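Long-range contacts in 47 KDA membrane antigen (Treponema pallidum, PDB 1O75), which probably acts as a zinc-dependent carboxypeptidase on cell-wall peptidoglycan and binds penicillin: residues Q65-V73 with V105-D113; H210-Y221 with G321-L332. The protein carries 2 engineered substitutions. All coordinates share one frame; numbering follows the deposited sequence. Where two conformers were deposited one is given.

Interaction 1. Residues Q65-V73 with V105-D113; sequences QQFQYAVEV and VRASASFQD
Val-105 pairs with Val-73 as an antiparallel hydrogen-bonded pair, tied in both directions. Val-73 N gives to Val-105 O at 2.9 Å, and Val-105 N returns the bond to Val-73 O. In each case the donor lies nearly on the line of the C=O bond. On the same face, the CG2 methyls of Val-73 and Val-105 meet at 3.7 Å. Arg-106 is next, a non-hydrogen-bonded partner of Glu-72. The two charged ends do not touch; Glu-72 OE1 instead accepts a bond from His-153, and Glu-72 also belongs to a xenon pocket. At Ala-107 the strands begin to part. Ala-107 N still reaches Val-71 O at 2.9 Å, but Ala-107 O goes to a water at 2.7 Å. That water also donates to Tyr-69 O and accepts from Val-71 N, so it stands in for a direct bond. Ser-108 turns its CB away, and its OG meets Lys-156 NZ. Ala-109 N bonds to Gln-66 O at 3.2 Å, coming from above the carbonyl plane, 58° out of it. Two side chains converge on the Ala-109 methyl: Gln-66 CD lies 3.6 Å and Phe-67 CE1 3.7 Å from Ala-109 CB. Gln-66 gets there with CG set between backbone N and carbonyl carbon (chi1 80°) and the rest of the chain extended; its OE1 accepts from Leu-131 N. Phe-111 closes the contact: its CB lies 3.7 Å from Phe-67 CD1, and a second water accepts from Phe-111 N. The polar backbone atoms where 65-68 leads into strand 69-73 thus still have partners. Ala-109 N and Lys-156 NZ both grip Gln-66 O, and the first water satisfies Tyr-69 O, Val-71 N and Ala-107 O.

Interaction 2. Residues H210-Y221 with G321-L332; sequences HDLVVDTVGTGY and GYRDVVADVRFL
Tyr-221 OH accepts a nearly straight bond from Leu-332 N at 2.8 Å (174° at the hydrogen), and a water lies 2.6 Å from Tyr-221 OH, in the ring plane. Tyr-221 CG stands beside its backbone N (chi1 -62°), which carries the phenol across to the end of strand 325-331. Nearby, Thr-219 CG2 meets the edge of the Phe-331 ring, in its plane, at 3.9 Å from CD1. Farther back, the two strands face each other through short apolar side chains. Val-217 CG2 and Val-214 CG2 both lean on the Ala-327 methyl, and Val-214 CG2 also meets Val-325 CG1 at 3.8 Å. No direct backbone-to-backbone bond joins the segments. Instead, one water links Leu-212 N to Arg-323 O and another links Leu-212 O to Asp-324 O. The other end is polar and aromatic. The His-210 and Tyr-322 rings stack face to face, with centroids 3.9 Å apart and planes at 9°. In the imidazole plane, His-210 NE2 donates to Gly-321 O at 2.8 Å, from above the glycine's carbonyl plane; this should fix the ring's rotation. Asp-211 OD1 accepts from Arg-323 N at 3.1 Å, met from above the carboxylate plane. Asp-211 OD2 accepts from Ser-208 N and forms a salt bridge with Arg-323 NH1, less certain because the arginine has two conformers. The contact joins the outermost strands, within this chain, of two antiparallel sheets in an E-set region; these strands run roughly the same way. Strand 229-237 is the antiparallel neighbour of 212-220, and 311-319 of 325-331. Tyr-251 of helix 245-252 packs on Leu-212, Tyr-322 and Val-325. Backbone bonds from Thr-219 reach the second subunit, whose Ser-87 touches Thr-219, Tyr-221 and Leu-332.

In the fold
The two interactions follow one another along the chain: interaction 1 is complete before interaction 2 begins. Their centres are 25 Å apart, and their nearest atoms about 8 Å, so they do not touch. Interaction 1 lies inside the large mixed sheet of the family region called domain a. Interaction 2 belongs to the region called domain C. The region of helix 245-252 connects their surroundings. Its Tyr-251 packs on interaction 2, while Met-253, just after it, touches Phe-67 and Phe-111 of interaction 1. Each contact also contributes a residue to a different xenon site. The two family regions thus meet near helix 245-252.

Interaction 1. Residues Q65-V73 with V105-D113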
# COMPACT_ATOMS: atom_id res chain seq x y z
N GLN B 65 -0.81 -18.92 -2.17
CA GLN B 65 -1.22 -20.12 -1.44
C GLN B 65 -0.57 -21.44 -1.84
O GLN B 65 -0.63 -22.41 -1.09
CB GLN B 65 -2.74 -20.27 -1.53
CG GLN B 65 -3.50 -19.13 -0.87
CD GLN B 65 -4.98 -19.31 -1.00
OE1 GLN B 65 -5.61 -19.96 -0.15
NE2 GLN B 65 -5.55 -18.79 -2.09
N GLN B 66 0.05 -21.48 -3.02
CA GLN B 66 0.66 -22.73 -3.50
C GLN B 66 1.77 -23.23 -2.61
O GLN B 66 2.15 -24.40 -2.67
CB GLN B 66 1.21 -22.56 -4.94
CG GLN B 66 2.57 -21.87 -5.00
CD GLN B 66 3.05 -21.69 -6.45
OE1 GLN B 66 2.66 -22.45 -7.32
NE2 GLN B 66 3.89 -20.69 -6.69
N PHE B 67 2.32 -22.35 -1.79
CA PHE B 67 3.40 -22.77 -0.93
C PHE B 67 2.99 -23.60 0.29
O PHE B 67 3.55 -24.67 0.53
CB PHE B 67 4.19 -21.54 -0.49
CG PHE B 67 4.84 -20.82 -1.64
CD1 PHE B 67 6.02 -21.30 -2.20
CD2 PHE B 67 4.24 -19.69 -2.20
CE1 PHE B 67 6.61 -20.67 -3.31
CE2 PHE B 67 4.81 -19.04 -3.31
CZ PHE B 67 6.00 -19.54 -3.86
N GLN B 68 2.01 -23.11 1.05
CA GLN B 68 1.57 -23.80 2.26
C GLN B 68 0.26 -24.57 2.13
O GLN B 68 -0.06 -25.40 3.00
CB GLN B 68 1.42 -22.79 3.41
CG GLN B 68 2.72 -22.35 4.04
CD GLN B 68 3.19 -23.33 5.08
OE1 GLN B 68 4.12 -24.18 4.71
NE2 GLN B 68 2.69 -23.35 6.21
N TYR B 69 -0.50 -24.31 1.08
CA TYR B 69 -1.80 -24.94 0.90
C TYR B 69 -1.92 -25.89 -0.29
O TYR B 69 -1.15 -25.79 -1.25
CB TYR B 69 -2.87 -23.84 0.77
CG TYR B 69 -2.84 -22.85 1.93
CD1 TYR B 69 -3.54 -23.11 3.12
CD2 TYR B 69 -2.07 -21.69 1.87
CE1 TYR B 69 -3.47 -22.22 4.24
CE2 TYR B 69 -2.00 -20.80 2.97
CZ TYR B 69 -2.69 -21.08 4.14
OH TYR B 69 -2.58 -20.24 5.22
N ALA B 70 -2.91 -26.79 -0.21
CA ALA B 70 -3.20 -27.76 -1.28
C ALA B 70 -4.12 -26.99 -2.20
O ALA B 70 -5.30 -26.78 -1.90
CB ALA B 70 -3.91 -29.00 -0.71
N VAL B 71 -3.59 -26.55 -3.34
CA VAL B 71 -4.36 -25.72 -4.26
C VAL B 71 -4.55 -26.28 -5.66
O VAL B 71 -3.65 -26.93 -6.20
CB VAL B 71 -3.63 -24.36 -4.45
CG1 VAL B 71 -4.39 -23.47 -5.46
CG2 VAL B 71 -3.45 -23.68 -3.10
N GLU B 72 -5.72 -26.02 -6.24
CA GLU B 72 -5.97 -26.41 -7.63
C GLU B 72 -6.45 -25.15 -8.32
O GLU B 72 -7.17 -24.33 -7.73
CB GLU B 72 -7.08 -27.47 -7.76
CG GLU B 72 -6.70 -28.85 -7.26
CD GLU B 72 -7.86 -29.83 -7.41
OE1 GLU B 72 -8.93 -29.58 -6.83
OE2 GLU B 72 -7.69 -30.83 -8.11
N VAL B 73 -6.04 -24.97 -9.57
CA VAL B 73 -6.48 -23.83 -10.33
C VAL B 73 -7.09 -24.31 -11.64
O VAL B 73 -6.70 -25.36 -12.17
CB VAL B 73 -5.31 -22.84 -10.64
CG1 VAL B 73 -4.84 -22.19 -9.35
CG2 VAL B 73 -4.16 -23.57 -11.29
N VAL B 105 -5.32 -27.98 -12.87
CA VAL B 105 -4.08 -28.56 -12.40
C VAL B 105 -3.88 -28.20 -10.96
O VAL B 105 -4.53 -27.29 -10.45
CB VAL B 105 -2.87 -28.01 -13.20
CG1 VAL B 105 -3.00 -28.37 -14.69
CG2 VAL B 105 -2.79 -26.48 -13.05
N ARG B 106 -2.98 -28.91 -10.30
CA ARG B 106 -2.62 -28.61 -8.94
C ARG B 106 -1.50 -27.56 -9.05
O ARG B 106 -0.66 -27.64 -9.94
CB ARG B 106 -2.09 -29.86 -8.23
CG ARG B 106 -3.15 -30.95 -8.06
CD ARG B 106 -2.65 -32.07 -7.15
NE ARG B 106 -1.71 -32.96 -7.83
CZ ARG B 106 -2.05 -33.79 -8.81
NH1 ARG B 106 -3.31 -33.87 -9.23
NH2 ARG B 106 -1.12 -34.55 -9.38
N ALA B 107 -1.51 -26.57 -8.16
CA ALA B 107 -0.47 -25.54 -8.14
C ALA B 107 0.23 -25.73 -6.81
O ALA B 107 -0.39 -25.62 -5.74
CB ALA B 107 -1.09 -24.13 -8.24
N SER B 108 1.52 -26.03 -6.85
CA SER B 108 2.24 -26.30 -5.62
C SER B 108 3.71 -25.99 -5.80
O SER B 108 4.29 -26.29 -6.84
CB SER B 108 2.04 -27.78 -5.24
OG SER B 108 2.64 -28.11 -3.99
N ALA B 109 4.32 -25.37 -4.80
CA ALA B 109 5.73 -25.06 -4.89
C ALA B 109 6.32 -25.19 -3.51
O ALA B 109 5.60 -25.07 -2.52
CB ALA B 109 5.94 -23.65 -5.44
N SER B 110 7.62 -25.46 -3.45
CA SER B 110 8.32 -25.59 -2.19
C SER B 110 9.20 -24.35 -2.03
O SER B 110 10.18 -24.17 -2.76
CB SER B 110 9.18 -26.85 -2.17
OG SER B 110 8.35 -28.00 -2.36
N PHE B 111 8.83 -23.52 -1.06
CA PHE B 111 9.55 -22.28 -0.79
C PHE B 111 10.98 -22.54 -0.31
O PHE B 111 11.19 -23.32 0.62
CB PHE B 111 8.81 -21.46 0.27
CG PHE B 111 9.57 -20.25 0.72
CD1 PHE B 111 9.70 -19.14 -0.12
CD2 PHE B 111 10.18 -20.22 1.97
CE1 PHE B 111 10.43 -18.03 0.28
CE2 PHE B 111 10.91 -19.12 2.39
CZ PHE B 111 11.05 -18.01 1.53
N GLN B 112 11.94 -21.86 -0.92
CA GLN B 112 13.35 -22.00 -0.54
C GLN B 112 13.83 -20.77 0.23
O GLN B 112 14.36 -20.90 1.33
CB GLN B 112 14.25 -22.21 -1.78
CG GLN B 112 13.99 -23.50 -2.56
CD GLN B 112 13.96 -24.74 -1.67
OE1 GLN B 112 12.92 -25.39 -1.51
NE2 GLN B 112 15.11 -25.08 -1.08
N ASP B 113 13.65 -19.58 -0.34
CA ASP B 113 14.08 -18.37 0.35
C ASP B 113 13.74 -17.09 -0.41
O ASP B 113 13.30 -17.13 -1.56
CB ASP B 113 15.59 -18.42 0.59
CG ASP B 113 16.37 -18.69 -0.69
OD1 ASP B 113 16.47 -17.78 -1.54
OD2 ASP B 113 16.88 -19.83 -0.88
O HOH W 1 6.55 -24.37 0.37
O HOH W 2 -0.70 -27.01 -3.48

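Interaction 2. Residues H210-Y221 with G321-L332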
# COMPACT_ATOMS: atom_id res chain seq x y z
N HIS B 210 13.51 -15.85 16.20
CA HIS B 210 12.70 -15.38 15.07
C HIS B 210 11.21 -15.18 15.38
O HIS B 210 10.45 -14.76 14.50
CB HIS B 210 12.85 -16.33 13.87
CG HIS B 210 12.05 -17.60 13.98
ND1 HIS B 210 12.03 -18.55 12.98
CD2 HIS B 210 11.28 -18.10 14.98
CE1 HIS B 210 11.29 -19.57 13.36
NE2 HIS B 210 10.82 -19.32 14.57
N ASP B 211 10.79 -15.48 16.61
CA ASP B 211 9.38 -15.33 16.98
C ASP B 211 8.84 -13.92 16.75
O ASP B 211 9.54 -12.93 16.99
CB ASP B 211 9.15 -15.69 18.46
CG ASP B 211 9.18 -17.19 18.73
OD1 ASP B 211 8.84 -17.98 17.82
OD2 ASP B 211 9.52 -17.57 19.86
N LEU B 212 7.60 -13.85 16.30
CA LEU B 212 6.92 -12.59 16.06
C LEU B 212 5.88 -12.32 17.14
O LEU B 212 5.35 -13.25 17.75
CB LEU B 212 6.16 -12.62 14.73
CG LEU B 212 6.88 -12.99 13.43
CD1 LEU B 212 6.11 -12.43 12.26
CD2 LEU B 212 8.27 -12.47 13.45
N VAL B 213 5.59 -11.04 17.35
CA VAL B 213 4.58 -10.59 18.29
C VAL B 213 3.82 -9.47 17.58
O VAL B 213 4.23 -9.00 16.51
CB VAL B 213 5.21 -10.04 19.60
CG1 VAL B 213 5.91 -11.16 20.35
CG2 VAL B 213 6.18 -8.90 19.29
N VAL B 214 2.72 -9.04 18.19
CA VAL B 214 1.91 -7.99 17.62
C VAL B 214 2.61 -6.64 17.73
O VAL B 214 3.17 -6.32 18.77
CB VAL B 214 0.55 -7.86 18.38
CG1 VAL B 214 -0.21 -6.62 17.89
CG2 VAL B 214 -0.27 -9.13 18.19
N ASP B 215 2.59 -5.85 16.66
CA ASP B 215 3.18 -4.51 16.72
C ASP B 215 1.96 -3.63 17.01
O ASP B 215 1.88 -2.97 18.05
CB ASP B 215 3.83 -4.16 15.37
CG ASP B 215 4.46 -2.77 15.37
OD1 ASP B 215 4.35 -2.06 16.38
OD2 ASP B 215 5.08 -2.41 14.35
N THR B 216 0.99 -3.63 16.10
CA THR B 216 -0.26 -2.89 16.27
C THR B 216 -1.37 -3.66 15.56
O THR B 216 -1.09 -4.54 14.73
CB THR B 216 -0.23 -1.48 15.64
OG1 THR B 216 0.00 -1.61 14.23
CG2 THR B 216 0.84 -0.61 16.28
N VAL B 217 -2.62 -3.32 15.88
CA VAL B 217 -3.77 -3.97 15.26
C VAL B 217 -4.73 -2.91 14.78
O VAL B 217 -5.12 -2.04 15.56
CB VAL B 217 -4.56 -4.84 16.25
CG1 VAL B 217 -5.76 -5.45 15.53
CG2 VAL B 217 -3.68 -5.91 16.85
N GLY B 218 -5.11 -2.99 13.51
CA GLY B 218 -6.06 -2.04 12.94
C GLY B 218 -7.40 -2.74 12.72
O GLY B 218 -7.45 -3.96 12.58
N THR B 219 -8.49 -1.98 12.68
CA THR B 219 -9.82 -2.55 12.49
C THR B 219 -10.54 -1.81 11.35
O THR B 219 -10.43 -0.59 11.24
CB THR B 219 -10.63 -2.43 13.80
OG1 THR B 219 -10.04 -3.28 14.78
CG2 THR B 219 -12.07 -2.87 13.60
N GLY B 220 -11.26 -2.56 10.52
CA GLY B 220 -11.98 -1.95 9.41
C GLY B 220 -13.35 -2.58 9.24
O GLY B 220 -13.58 -3.69 9.73
N TYR B 221 -14.27 -1.90 8.56
CA TYR B 221 -15.61 -2.45 8.36
C TYR B 221 -16.04 -2.55 6.88
O TYR B 221 -17.00 -3.25 6.56
CB TYR B 221 -16.63 -1.65 9.18
CG TYR B 221 -16.38 -1.72 10.66
CD1 TYR B 221 -15.53 -0.80 11.29
CD2 TYR B 221 -16.92 -2.75 11.42
CE1 TYR B 221 -15.22 -0.93 12.65
CE2 TYR B 221 -16.62 -2.89 12.78
CZ TYR B 221 -15.76 -1.98 13.39
OH TYR B 221 -15.45 -2.15 14.72
N GLY B 321 6.76 -23.60 13.32
CA GLY B 321 8.02 -23.16 13.88
C GLY B 321 8.01 -21.86 14.62
O GLY B 321 9.06 -21.42 15.11
N TYR B 322 6.84 -21.22 14.71
CA TYR B 322 6.72 -19.96 15.40
C TYR B 322 5.78 -20.03 16.60
O TYR B 322 4.81 -20.80 16.61
CB TYR B 322 6.17 -18.86 14.47
CG TYR B 322 7.13 -18.41 13.39
CD1 TYR B 322 7.25 -19.12 12.20
CD2 TYR B 322 7.92 -17.28 13.57
CE1 TYR B 322 8.15 -18.71 11.19
CE2 TYR B 322 8.83 -16.85 12.57
CZ TYR B 322 8.93 -17.58 11.39
OH TYR B 322 9.80 -17.17 10.40
N ARG B 323 6.05 -19.21 17.60
CA ARG B 323 5.21 -19.14 18.78
C ARG B 323 3.87 -18.56 18.28
O ARG B 323 3.85 -17.77 17.33
CB ARG B 323 5.87 -18.20 19.80
CG ARG B 323 5.26 -18.22 21.19
CD ARG B 323 6.24 -17.66 22.23
NE ARG B 323 6.45 -16.22 22.10
CZ ARG B 323 7.64 -15.64 21.98
NH1 ARG B 323 8.74 -16.37 21.98
NH2 ARG B 323 7.73 -14.32 21.89
N ASP B 324 2.76 -18.97 18.89
CA ASP B 324 1.45 -18.44 18.48
C ASP B 324 1.45 -16.91 18.67
O ASP B 324 2.09 -16.39 19.58
CB ASP B 324 0.31 -19.04 19.31
CG ASP B 324 -0.03 -20.49 18.92
OD1 ASP B 324 0.62 -21.07 18.02
OD2 ASP B 324 -0.97 -21.06 19.52
N VAL B 325 0.76 -16.19 17.80
CA VAL B 325 0.67 -14.75 17.95
C VAL B 325 -0.77 -14.48 18.31
O VAL B 325 -1.67 -14.77 17.52
CB VAL B 325 0.99 -14.03 16.64
CG1 VAL B 325 0.75 -12.52 16.81
CG2 VAL B 325 2.44 -14.33 16.24
N VAL B 326 -1.01 -13.92 19.49
CA VAL B 326 -2.37 -13.67 19.94
C VAL B 326 -2.69 -12.20 19.89
O VAL B 326 -1.94 -11.38 20.40
CB VAL B 326 -2.58 -14.19 21.41
CG1 VAL B 326 -4.03 -13.97 21.84
CG2 VAL B 326 -2.25 -15.69 21.49
N ALA B 327 -3.83 -11.86 19.31
CA ALA B 327 -4.25 -10.47 19.20
C ALA B 327 -5.70 -10.30 19.63
O ALA B 327 -6.56 -11.06 19.20
CB ALA B 327 -4.07 -9.97 17.76
N ASP B 328 -5.96 -9.30 20.47
CA ASP B 328 -7.31 -9.02 20.91
C ASP B 328 -7.85 -7.80 20.15
O ASP B 328 -7.16 -6.78 20.01
CB ASP B 328 -7.34 -8.74 22.42
CG ASP B 328 -7.07 -10.00 23.26
OD1 ASP B 328 -7.08 -11.11 22.69
OD2 ASP B 328 -6.86 -9.88 24.49
N VAL B 329 -9.08 -7.91 19.66
CA VAL B 329 -9.68 -6.81 18.91
C VAL B 329 -11.16 -6.74 19.20
O VAL B 329 -11.78 -7.73 19.57
CB VAL B 329 -9.46 -7.01 17.37
CG1 VAL B 329 -10.19 -8.26 16.88
CG2 VAL B 329 -9.99 -5.81 16.64
N ARG B 330 -11.75 -5.56 19.03
CA ARG B 330 -13.18 -5.42 19.27
C ARG B 330 -13.88 -4.94 17.99
O ARG B 330 -13.41 -4.01 17.34
CB ARG B 330 -13.44 -4.40 20.39
CG ARG B 330 -14.95 -4.25 20.71
CD ARG B 330 -15.23 -3.02 21.57
NE ARG B 330 -16.66 -2.78 21.65
CZ ARG B 330 -17.20 -1.68 22.19
NH1 ARG B 330 -16.41 -0.74 22.68
NH2 ARG B 330 -18.51 -1.55 22.26
N PHE B 331 -14.97 -5.60 17.62
CA PHE B 331 -15.73 -5.18 16.45
C PHE B 331 -17.02 -4.53 16.97
O PHE B 331 -17.79 -5.15 17.70
CB PHE B 331 -16.04 -6.36 15.53
CG PHE B 331 -14.81 -7.04 14.96
CD1 PHE B 331 -13.71 -6.29 14.54
CD2 PHE B 331 -14.78 -8.44 14.80
CE1 PHE B 331 -12.59 -6.91 13.95
CE2 PHE B 331 -13.68 -9.08 14.21
CZ PHE B 331 -12.58 -8.31 13.79
N LEU B 332 -17.23 -3.28 16.60
CA LEU B 332 -18.38 -2.50 17.04
C LEU B 332 -19.71 -2.93 16.45
O LEU B 332 -19.76 -3.54 15.39
CB LEU B 332 -18.14 -1.02 16.72
CG LEU B 332 -16.97 -0.43 17.52
CD1 LEU B 332 -16.55 0.90 16.93
CD2 LEU B 332 -17.38 -0.28 19.00
O HOH W 3 5.83 -15.99 16.88
O HOH W 4 3.95 -14.37 19.78
O HOH W 5 -11.75 -2.12 17.31
O HOH W 6 -13.51 -0.87 15.83